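Local coordinates for cell division protein SepF (Methanobrevibacter smithii, PDB 7AL1) that probably anchors the tubulin-like division protein FtsZ to the cell membrane in archaea, this chain being the C-terminal part of SepF that probably binds FtsZ, at residues D23-V28 with K55-K60; Q31-S36 with K62-N67; F45-S50 with D80-I85. All coordinates share one frame; numbering follows the deposited sequence. Where two conformers were deposited one is given.

Contact 1: D23-V28 with K55-K60; sequences DDINYV and KLAGEK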
loop_
_atom_site.group_PDB
_atom_site.type_symbol
_atom_site.label_atom_id
_atom_site.label_comp_id
_atom_site.label_asym_id
_atom_site.label_seq_id
_atom_site.Cartn_x
_atom_site.Cartn_y
_atom_site.Cartn_z
ATOM N N ASP A 23 4.082 -12.097 18.198
ATOM C CA ASP A 23 5.428 -12.039 17.636
ATOM C C ASP A 23 5.391 -11.458 16.234
ATOM O O ASP A 23 6.303 -10.726 15.831
ATOM C CB ASP A 23 6.067 -13.419 17.636
ATOM C CG ASP A 23 6.349 -13.926 19.027
ATOM O OD1 ASP A 23 6.450 -13.103 19.965
ATOM O OD2 ASP A 23 6.456 -15.160 19.179
ATOM N N ASP A 24 4.346 -11.770 15.456
ATOM C CA ASP A 24 4.271 -11.190 14.123
ATOM C C ASP A 24 4.123 -9.671 14.213
ATOM O O ASP A 24 4.669 -8.923 13.384
ATOM C CB ASP A 24 3.064 -11.748 13.365
ATOM C CG ASP A 24 3.223 -13.185 12.998
ATOM O OD1 ASP A 24 4.364 -13.708 13.042
ATOM O OD2 ASP A 24 2.187 -13.803 12.634
ATOM N N ILE A 25 3.349 -9.203 15.201
ATOM C CA ILE A 25 3.238 -7.766 15.407
ATOM C C ILE A 25 4.609 -7.164 15.679
ATOM O O ILE A 25 4.965 -6.108 15.148
ATOM C CB ILE A 25 2.254 -7.465 16.546
ATOM C CG1 ILE A 25 0.820 -7.898 16.194
ATOM C CG2 ILE A 25 2.263 -5.980 16.903
ATOM C CD1 ILE A 25 -0.136 -7.960 17.411
ATOM N N ASN A 26 5.388 -7.798 16.559
ATOM C CA ASN A 26 6.684 -7.253 16.922
ATOM C C ASN A 26 7.632 -7.315 15.748
ATOM O O ASN A 26 8.499 -6.461 15.627
ATOM C CB ASN A 26 7.182 -7.956 18.170
ATOM C CG ASN A 26 6.449 -7.469 19.408
ATOM O OD1 ASN A 26 6.041 -6.301 19.468
ATOM N ND2 ASN A 26 6.251 -8.338 20.377
ATOM N N TYR A 27 7.440 -8.267 14.840
ATOM C CA TYR A 27 8.211 -8.258 13.613
ATOM C C TYR A 27 7.866 -7.057 12.746
ATOM O O TYR A 27 8.756 -6.460 12.143
ATOM C CB TYR A 27 7.967 -9.559 12.852
ATOM C CG TYR A 27 8.701 -9.647 11.536
ATOM C CD1 TYR A 27 10.072 -9.877 11.485
ATOM C CD2 TYR A 27 8.039 -9.462 10.342
ATOM C CE1 TYR A 27 10.732 -9.957 10.261
ATOM C CE2 TYR A 27 8.691 -9.544 9.126
ATOM C CZ TYR A 27 10.029 -9.767 9.101
ATOM O OH TYR A 27 10.645 -9.836 7.871
ATOM N N VAL A 28 6.576 -6.733 12.621
ATOM C CA VAL A 28 6.157 -5.532 11.896
ATOM C C VAL A 28 6.873 -4.317 12.456
ATOM O O VAL A 28 7.408 -3.487 11.717
ATOM C CB VAL A 28 4.630 -5.362 11.974
ATOM C CG1 VAL A 28 4.198 -3.989 11.533
ATOM C CG2 VAL A 28 3.933 -6.413 11.173
ATOM N N LYS A 55 -6.164 -5.328 19.599
ATOM C CA LYS A 55 -5.972 -4.091 20.343
ATOM C C LYS A 55 -4.491 -3.789 20.558
ATOM O O LYS A 55 -4.063 -2.634 20.428
ATOM C CB LYS A 55 -6.731 -4.116 21.663
ATOM C CG LYS A 55 -6.633 -2.786 22.397
ATOM C CD LYS A 55 -7.925 -2.407 23.086
ATOM C CE LYS A 55 -7.975 -0.907 23.349
ATOM N NZ LYS A 55 -8.440 -0.135 22.159
ATOM N N LEU A 56 -3.695 -4.813 20.888
ATOM C CA LEU A 56 -2.256 -4.618 21.058
ATOM C C LEU A 56 -1.613 -4.080 19.785
ATOM O O LEU A 56 -0.749 -3.191 19.836
ATOM C CB LEU A 56 -1.595 -5.948 21.420
ATOM C CG LEU A 56 -0.086 -5.911 21.631
ATOM C CD1 LEU A 56 0.250 -4.925 22.737
ATOM C CD2 LEU A 56 0.477 -7.280 21.966
ATOM N N ALA A 57 -1.987 -4.629 18.631
ATOM C CA ALA A 57 -1.446 -4.102 17.387
ATOM C C ALA A 57 -1.751 -2.622 17.254
ATOM O O ALA A 57 -0.882 -1.835 16.864
ATOM C CB ALA A 57 -2.006 -4.875 16.197
ATOM N N GLY A 58 -2.965 -2.212 17.604
ATOM C CA GLY A 58 -3.294 -0.799 17.550
ATOM C C GLY A 58 -2.446 0.025 18.493
ATOM O O GLY A 58 -2.048 1.143 18.165
ATOM N N GLU A 59 -2.139 -0.530 19.668
ATOM C CA GLU A 59 -1.296 0.197 20.616
ATOM C C GLU A 59 0.125 0.327 20.093
ATOM O O GLU A 59 0.770 1.365 20.288
ATOM C CB GLU A 59 -1.316 -0.493 21.976
ATOM C CG GLU A 59 -2.657 -0.370 22.694
ATOM C CD GLU A 59 -2.788 -1.323 23.868
ATOM O OE1 GLU A 59 -1.819 -2.057 24.152
ATOM O OE2 GLU A 59 -3.864 -1.336 24.505
ATOM N N LYS A 60 0.643 -0.707 19.418
ATOM C CA LYS A 60 1.992 -0.619 18.868
ATOM C C LYS A 60 2.039 0.367 17.707
ATOM O O LYS A 60 3.035 1.078 17.527
ATOM C CB LYS A 60 2.480 -1.999 18.424
ATOM C CG LYS A 60 2.538 -3.033 19.540
ATOM C CD LYS A 60 3.785 -2.945 20.398
ATOM C CE LYS A 60 3.843 -4.117 21.374
ATOM N NZ LYS A 60 5.220 -4.629 21.615
#

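Contact 2: Q31-S36 with K62-N67; sequences QVLEES and KQMRSN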
loop_
_atom_site.group_PDB
_atom_site.type_symbol
_atom_site.label_atom_id
_atom_site.label_comp_id
_atom_site.label_asym_id
_atom_site.label_seq_id
_atom_site.Cartn_x
_atom_site.Cartn_y
_atom_site.Cartn_z
ATOM N N GLN A 31 10.446 -4.150 11.424
ATOM C CA GLN A 31 10.622 -3.784 10.016
ATOM C C GLN A 31 10.552 -2.277 9.834
ATOM O O GLN A 31 11.352 -1.687 9.099
ATOM C CB GLN A 31 9.583 -4.487 9.156
ATOM C CG GLN A 31 9.890 -5.958 8.977
ATOM C CD GLN A 31 11.168 -6.140 8.175
ATOM O OE1 GLN A 31 11.313 -5.581 7.085
ATOM N NE2 GLN A 31 12.111 -6.881 8.729
ATOM N N VAL A 32 9.578 -1.636 10.470
ATOM C CA VAL A 32 9.427 -0.190 10.336
ATOM C C VAL A 32 10.560 0.531 11.041
ATOM O O VAL A 32 11.176 1.437 10.468
ATOM C CB VAL A 32 8.061 0.251 10.881
ATOM C CG1 VAL A 32 7.901 1.760 10.769
ATOM C CG2 VAL A 32 6.936 -0.428 10.135
ATOM N N LEU A 33 10.852 0.137 12.293
ATOM C CA LEU A 33 11.751 0.927 13.146
ATOM C C LEU A 33 13.214 0.584 12.928
ATOM O O LEU A 33 14.072 1.469 12.995
ATOM C CB LEU A 33 11.394 0.690 14.619
ATOM C CG LEU A 33 9.978 1.107 14.955
ATOM C CD1 LEU A 33 9.848 1.081 16.475
ATOM C CD2 LEU A 33 9.641 2.481 14.427
ATOM N N GLU A 34 13.538 -0.697 12.777
ATOM C CA GLU A 34 14.934 -1.099 12.629
ATOM C C GLU A 34 15.376 -1.165 11.179
ATOM O O GLU A 34 16.509 -0.805 10.864
ATOM C CB GLU A 34 15.158 -2.449 13.297
ATOM C CG GLU A 34 14.843 -2.412 14.755
ATOM C CD GLU A 34 15.033 -3.714 15.460
ATOM O OE1 GLU A 34 15.183 -4.769 14.795
ATOM O OE2 GLU A 34 15.087 -3.701 16.706
ATOM N N GLU A 35 14.509 -1.609 10.290
ATOM C CA GLU A 35 14.872 -1.714 8.878
ATOM C C GLU A 35 14.418 -0.523 8.047
ATOM O O GLU A 35 14.831 -0.414 6.885
ATOM C CB GLU A 35 14.309 -3.006 8.272
ATOM C CG GLU A 35 14.675 -4.281 9.026
ATOM C CD GLU A 35 16.171 -4.477 9.172
ATOM O OE1 GLU A 35 16.901 -4.269 8.181
ATOM O OE2 GLU A 35 16.622 -4.819 10.291
ATOM N N SER A 36 13.575 0.354 8.586
ATOM C CA SER A 36 13.034 1.489 7.841
ATOM C C SER A 36 12.338 1.037 6.566
ATOM O O SER A 36 12.451 1.668 5.511
ATOM C CB SER A 36 14.101 2.550 7.573
ATOM O OG SER A 36 14.431 3.245 8.765
ATOM N N LYS A 62 0.175 3.025 17.509
ATOM C CA LYS A 62 0.166 4.308 18.203
ATOM C C LYS A 62 1.565 4.690 18.659
ATOM O O LYS A 62 2.005 5.832 18.464
ATOM C CB LYS A 62 -0.765 4.176 19.403
ATOM C CG LYS A 62 -0.922 5.409 20.231
ATOM C CD LYS A 62 -1.689 5.087 21.521
ATOM C CE LYS A 62 -2.993 4.354 21.260
ATOM N NZ LYS A 62 -3.832 4.984 20.200
ATOM N N GLN A 63 2.286 3.735 19.244
ATOM C CA GLN A 63 3.638 3.995 19.722
ATOM C C GLN A 63 4.579 4.347 18.571
ATOM O O GLN A 63 5.432 5.241 18.691
ATOM C CB GLN A 63 4.123 2.786 20.526
ATOM C CG GLN A 63 5.472 2.962 21.238
ATOM C CD GLN A 63 5.763 1.856 22.256
ATOM O OE1 GLN A 63 6.112 2.129 23.406
ATOM N NE2 GLN A 63 5.616 0.602 21.830
ATOM N N MET A 64 4.443 3.670 17.428
ATOM C CA MET A 64 5.338 3.990 16.325
ATOM C C MET A 64 5.090 5.400 15.805
ATOM O O MET A 64 6.036 6.111 15.453
ATOM C CB MET A 64 5.189 2.993 15.179
ATOM C CG MET A 64 5.758 1.607 15.473
ATOM S SD MET A 64 5.870 0.507 14.044
ATOM C CE MET A 64 4.151 0.185 13.906
ATOM N N ARG A 65 3.826 5.819 15.743
ATOM C CA ARG A 65 3.505 7.166 15.300
ATOM C C ARG A 65 4.012 8.200 16.300
ATOM O O ARG A 65 4.682 9.174 15.933
ATOM C CB ARG A 65 1.996 7.309 15.113
ATOM C CG ARG A 65 1.426 6.507 13.990
ATOM C CD ARG A 65 -0.067 6.728 13.886
ATOM N NE ARG A 65 -0.405 8.008 13.272
ATOM C CZ ARG A 65 -1.654 8.428 13.068
ATOM N NH1 ARG A 65 -2.670 7.683 13.450
ATOM N NH2 ARG A 65 -1.865 9.608 12.501
ATOM N N SER A 66 3.743 7.976 17.583
ATOM C CA SER A 66 3.992 8.996 18.597
ATOM C C SER A 66 5.475 9.139 18.894
ATOM O O SER A 66 5.959 10.253 19.110
ATOM C CB SER A 66 3.264 8.616 19.883
ATOM O OG SER A 66 1.880 8.390 19.652
ATOM N N ASN A 67 6.197 8.018 18.950
ATOM C CA ASN A 67 7.567 8.025 19.453
ATOM C C ASN A 67 8.638 7.823 18.401
ATOM O O ASN A 67 9.806 8.101 18.670
ATOM C CB ASN A 67 7.717 6.942 20.529
ATOM C CG ASN A 67 6.915 7.244 21.759
ATOM O OD1 ASN A 67 6.391 8.346 21.899
ATOM N ND2 ASN A 67 6.795 6.275 22.652
#

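Contact 3: F45-S50 with D80-I85; sequences FLEKES and DKNLII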
loop_
_atom_site.group_PDB
_atom_site.type_symbol
_atom_site.label_atom_id
_atom_site.label_comp_id
_atom_site.label_asym_id
_atom_site.label_seq_id
_atom_site.Cartn_x
_atom_site.Cartn_y
_atom_site.Cartn_z
ATOM N N PHE A 45 -6.916 -10.874 10.328
ATOM C CA PHE A 45 -6.905 -12.105 11.105
ATOM C C PHE A 45 -6.984 -11.793 12.598
ATOM O O PHE A 45 -7.760 -12.421 13.335
ATOM C CB PHE A 45 -5.650 -12.919 10.794
ATOM C CG PHE A 45 -5.537 -14.188 11.608
ATOM C CD1 PHE A 45 -5.008 -14.191 12.878
ATOM C CD2 PHE A 45 -5.972 -15.389 11.082
ATOM C CE1 PHE A 45 -4.889 -15.371 13.601
ATOM C CE2 PHE A 45 -5.869 -16.557 11.808
ATOM C CZ PHE A 45 -5.331 -16.546 13.069
ATOM N N LEU A 46 -6.167 -10.846 13.068
ATOM C CA LEU A 46 -6.246 -10.454 14.464
ATOM C C LEU A 46 -7.641 -9.944 14.806
ATOM O O LEU A 46 -8.199 -10.283 15.860
ATOM C CB LEU A 46 -5.190 -9.398 14.783
ATOM C CG LEU A 46 -3.733 -9.796 14.585
ATOM C CD1 LEU A 46 -2.796 -8.668 15.032
ATOM C CD2 LEU A 46 -3.376 -11.074 15.319
ATOM N N GLU A 47 -8.223 -9.121 13.927
ATOM C CA GLU A 47 -9.508 -8.511 14.258
ATOM C C GLU A 47 -10.563 -9.580 14.479
ATOM O O GLU A 47 -11.385 -9.471 15.405
ATOM C CB GLU A 47 -9.936 -7.532 13.168
ATOM C CG GLU A 47 -11.101 -6.670 13.635
ATOM C CD GLU A 47 -11.482 -5.498 12.742
ATOM O OE1 GLU A 47 -10.950 -5.342 11.626
ATOM O OE2 GLU A 47 -12.342 -4.713 13.180
ATOM N N LYS A 48 -10.548 -10.623 13.647
ATOM C CA LYS A 48 -11.541 -11.690 13.730
ATOM C C LYS A 48 -11.243 -12.641 14.877
ATOM O O LYS A 48 -12.146 -12.998 15.646
ATOM C CB LYS A 48 -11.584 -12.454 12.407
ATOM C CG LYS A 48 -12.631 -13.551 12.364
ATOM C CD LYS A 48 -12.605 -14.273 11.026
ATOM C CE LYS A 48 -13.596 -15.416 11.012
ATOM N NZ LYS A 48 -14.982 -14.906 11.196
ATOM N N GLU A 49 -9.975 -13.051 15.024
ATOM C CA GLU A 49 -9.656 -14.174 15.888
ATOM C C GLU A 49 -9.159 -13.803 17.275
ATOM O O GLU A 49 -9.250 -14.635 18.183
ATOM C CB GLU A 49 -8.586 -15.056 15.231
ATOM C CG GLU A 49 -8.960 -15.569 13.847
ATOM C CD GLU A 49 -10.146 -16.522 13.854
ATOM O OE1 GLU A 49 -10.497 -17.046 14.932
ATOM O OE2 GLU A 49 -10.729 -16.751 12.772
ATOM N N SER A 50 -8.622 -12.602 17.479
ATOM C CA SER A 50 -8.101 -12.228 18.791
ATOM C C SER A 50 -8.280 -10.738 19.021
ATOM O O SER A 50 -7.358 -9.938 18.753
ATOM C CB SER A 50 -6.641 -12.632 18.974
ATOM O OG SER A 50 -6.098 -11.958 20.088
ATOM N N ASP A 80 -13.016 -9.062 4.461
ATOM C CA ASP A 80 -11.943 -9.939 4.989
ATOM C C ASP A 80 -10.538 -9.340 4.953
ATOM O O ASP A 80 -9.563 -10.070 5.133
ATOM C CB ASP A 80 -11.914 -11.313 4.299
ATOM N N LYS A 81 -10.405 -8.039 4.728
ATOM C CA LYS A 81 -9.119 -7.369 4.790
ATOM C C LYS A 81 -9.269 -6.104 5.621
ATOM O O LYS A 81 -10.296 -5.438 5.619
ATOM C CB LYS A 81 -8.616 -7.012 3.387
ATOM C CG LYS A 81 -8.079 -8.208 2.615
ATOM C CD LYS A 81 -7.529 -7.820 1.258
ATOM C CE LYS A 81 -7.241 -9.057 0.426
ATOM N NZ LYS A 81 -6.492 -10.062 1.228
ATOM N N ASN A 82 -8.210 -5.771 6.352
ATOM C CA ASN A 82 -8.153 -4.524 7.131
ATOM C C ASN A 82 -6.741 -3.985 6.906
ATOM O O ASN A 82 -5.812 -4.310 7.647
ATOM C CB ASN A 82 -8.465 -4.779 8.592
ATOM C CG ASN A 82 -8.545 -3.513 9.408
ATOM O OD1 ASN A 82 -8.177 -2.433 8.941
ATOM N ND2 ASN A 82 -9.030 -3.634 10.658
ATOM N N LEU A 83 -6.574 -3.205 5.834
ATOM C CA LEU A 83 -5.256 -2.867 5.300
ATOM C C LEU A 83 -4.860 -1.455 5.719
ATOM O O LEU A 83 -5.567 -0.487 5.438
ATOM C CB LEU A 83 -5.254 -2.945 3.762
ATOM C CG LEU A 83 -5.515 -4.290 3.128
ATOM C CD1 LEU A 83 -5.284 -4.140 1.606
ATOM C CD2 LEU A 83 -4.655 -5.372 3.701
ATOM N N ILE A 84 -3.693 -1.352 6.328
ATOM C CA ILE A 84 -3.077 -0.095 6.761
ATOM C C ILE A 84 -1.659 -0.045 6.220
ATOM O O ILE A 84 -0.980 -1.072 6.180
ATOM C CB ILE A 84 -3.034 -0.031 8.299
ATOM C CG1 ILE A 84 -4.435 -0.180 8.877
ATOM C CG2 ILE A 84 -2.377 1.234 8.853
ATOM C CD1 ILE A 84 -4.446 -0.755 10.284
ATOM N N ILE A 85 -1.210 1.106 5.740
ATOM C CA ILE A 85 0.200 1.278 5.432
ATOM C C ILE A 85 0.894 2.042 6.536
ATOM O O ILE A 85 0.431 3.114 6.948
ATOM C CB ILE A 85 0.461 1.925 4.058
ATOM C CG1 ILE A 85 1.983 1.918 3.802
ATOM C CG2 ILE A 85 -0.146 3.288 3.945
ATOM C CD1 ILE A 85 2.382 2.087 2.373
#

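Contact 1: D23-V28 with K55-K60
I25 faces A57 where helices 22-33 and 51-68 run side by side, nearly parallel at 17°, with the short axes 10.3 Å apart. The two helices pack next to each other on the mixed sheet of the alpha/beta SepF domain. CA of I25 and CA of A57 are 6.3 Å apart, and the small A57 is consistent with this approach. I25 points at the other helix and uses two branches. Its CD1 lies 3.8 Å from A57 CB. Its CG2, anti to the backbone N, meets the aliphatic part of K60 at CG, 4.0 Å away, and the two side chains cross at about a right angle. L46 of helix 44-49 packs on both I25 and A57 and extends this apolar patch. The K60 chain bends at chi2 (-82°) and chi4, which carries it past I25 to the amide of N26. With an alanine here, N26 OD1 would probably lose this donor and I25 CG2 the methylene packing of the lysine. The bond is well formed: K60 NZ reaches N26 OD1 at 2.8 Å, in the carbonyl plane and on a lone pair, with a C=O...N angle of 133°.

Contact 2: Q31-S36 with K62-N67
M64 reaches from helix 51-68 to V32 and L33, near the C-terminal end of helix 22-33. The nearest backbone pair, CA of L33 and CA of M64, is 7.8 Å apart, so side chains fill the interval. From CB of M64, which points at the other helix, the chain leaves with CG anti to the carbonyl carbon (chi1 -72°). CG then meets the L33 branch end CD2 at 4.1 Å. The next atom, SD, sits against the branched end of V32. It is 3.9 Å from V32 CB, 4.1 Å from V32 CG1 and 4.2 Å from V32 CG2, so the sulfur rests on all three carbons. The M64 chain bends about the CG-SD bond (chi3 -73°), and the terminal CE turns off, making no close contact with V32 or L33. Both pairs cross at a slant. The contact is wholly apolar. V32 and M64 are buried, and both also pack on I86 of strand 81-87; V32 touches V39 of strand 39-42 as well. L33 is less buried. This is the helix-to-helix part of the hydrophobic core of an alpha/beta sandwich, with two neighbouring helices laid over one face of a mixed sheet.

Contact 3: F45-S50 with D80-I85
E47 and N82 meet with their side chains crossing at about a right angle. E47 comes from helix 44-49 and N82 from the start of strand 81-87. The CA atoms of E47 and N82 are 8.3 Å apart, and both residues point toward the other segment. One hydrogen bond spans the gap: N82 ND2 is the donor and E47 OE1 the acceptor, 2.7 Å apart. It is short but bent, with an N-H...O angle of 137°. The carboxylate and amide planes are turned 44° apart. N82 ND2 lies well above the carboxylate plane, and E47 OE1 is tilted from the amide plane of N82. The two groups do not lie flat against each other.

E47 reaches across with an extended chain beyond CG. N82 holds its CG anti to the backbone N, chi1 -175°, which sends the amide out from the strand toward the helix. The other carboxylate oxygen, E47 OE2, forms a salt bridge with R77 of strand 71-78. The carboxylate is thus gripped at both oxygens, and the arginine probably helps to keep it ionised. The contact ties the short helix that follows strand 39-42 to the beginning of strand 81-87, beside the turn of the 71-78/81-87 beta hairpin in the mixed sheet. The backbone N of N82 bonds to D42 OD1, which helps to hold the strand end that carries the amide. N82 is buried, and E47 OE1 gives its amide nitrogen an acceptor there. F54 of helix 51-68 packs on both E47 and N82.

Overall arrangement
Contacts 1 and 2 join the same two helices, 22-33 and 51-68, at centres 11 Å apart. Contact 3 instead joins helix 44-49 to the sheet. Contact 2 is buried and purely apolar. Contact 1 is partly buried: its apolar side faces the core, and its lysine-amide bond lies where the residues are partly exposed. Contact 3 is also partly buried, but it is polar and rests on one carboxylate-amide bond. Contacts 1 and 3 touch, since L46 CD1 lies 3.6 Å from I25 CD1. Contacts 2 and 3 do not touch; they lie on opposite sides of the chain's centre, with nearest atoms about 7 Å apart.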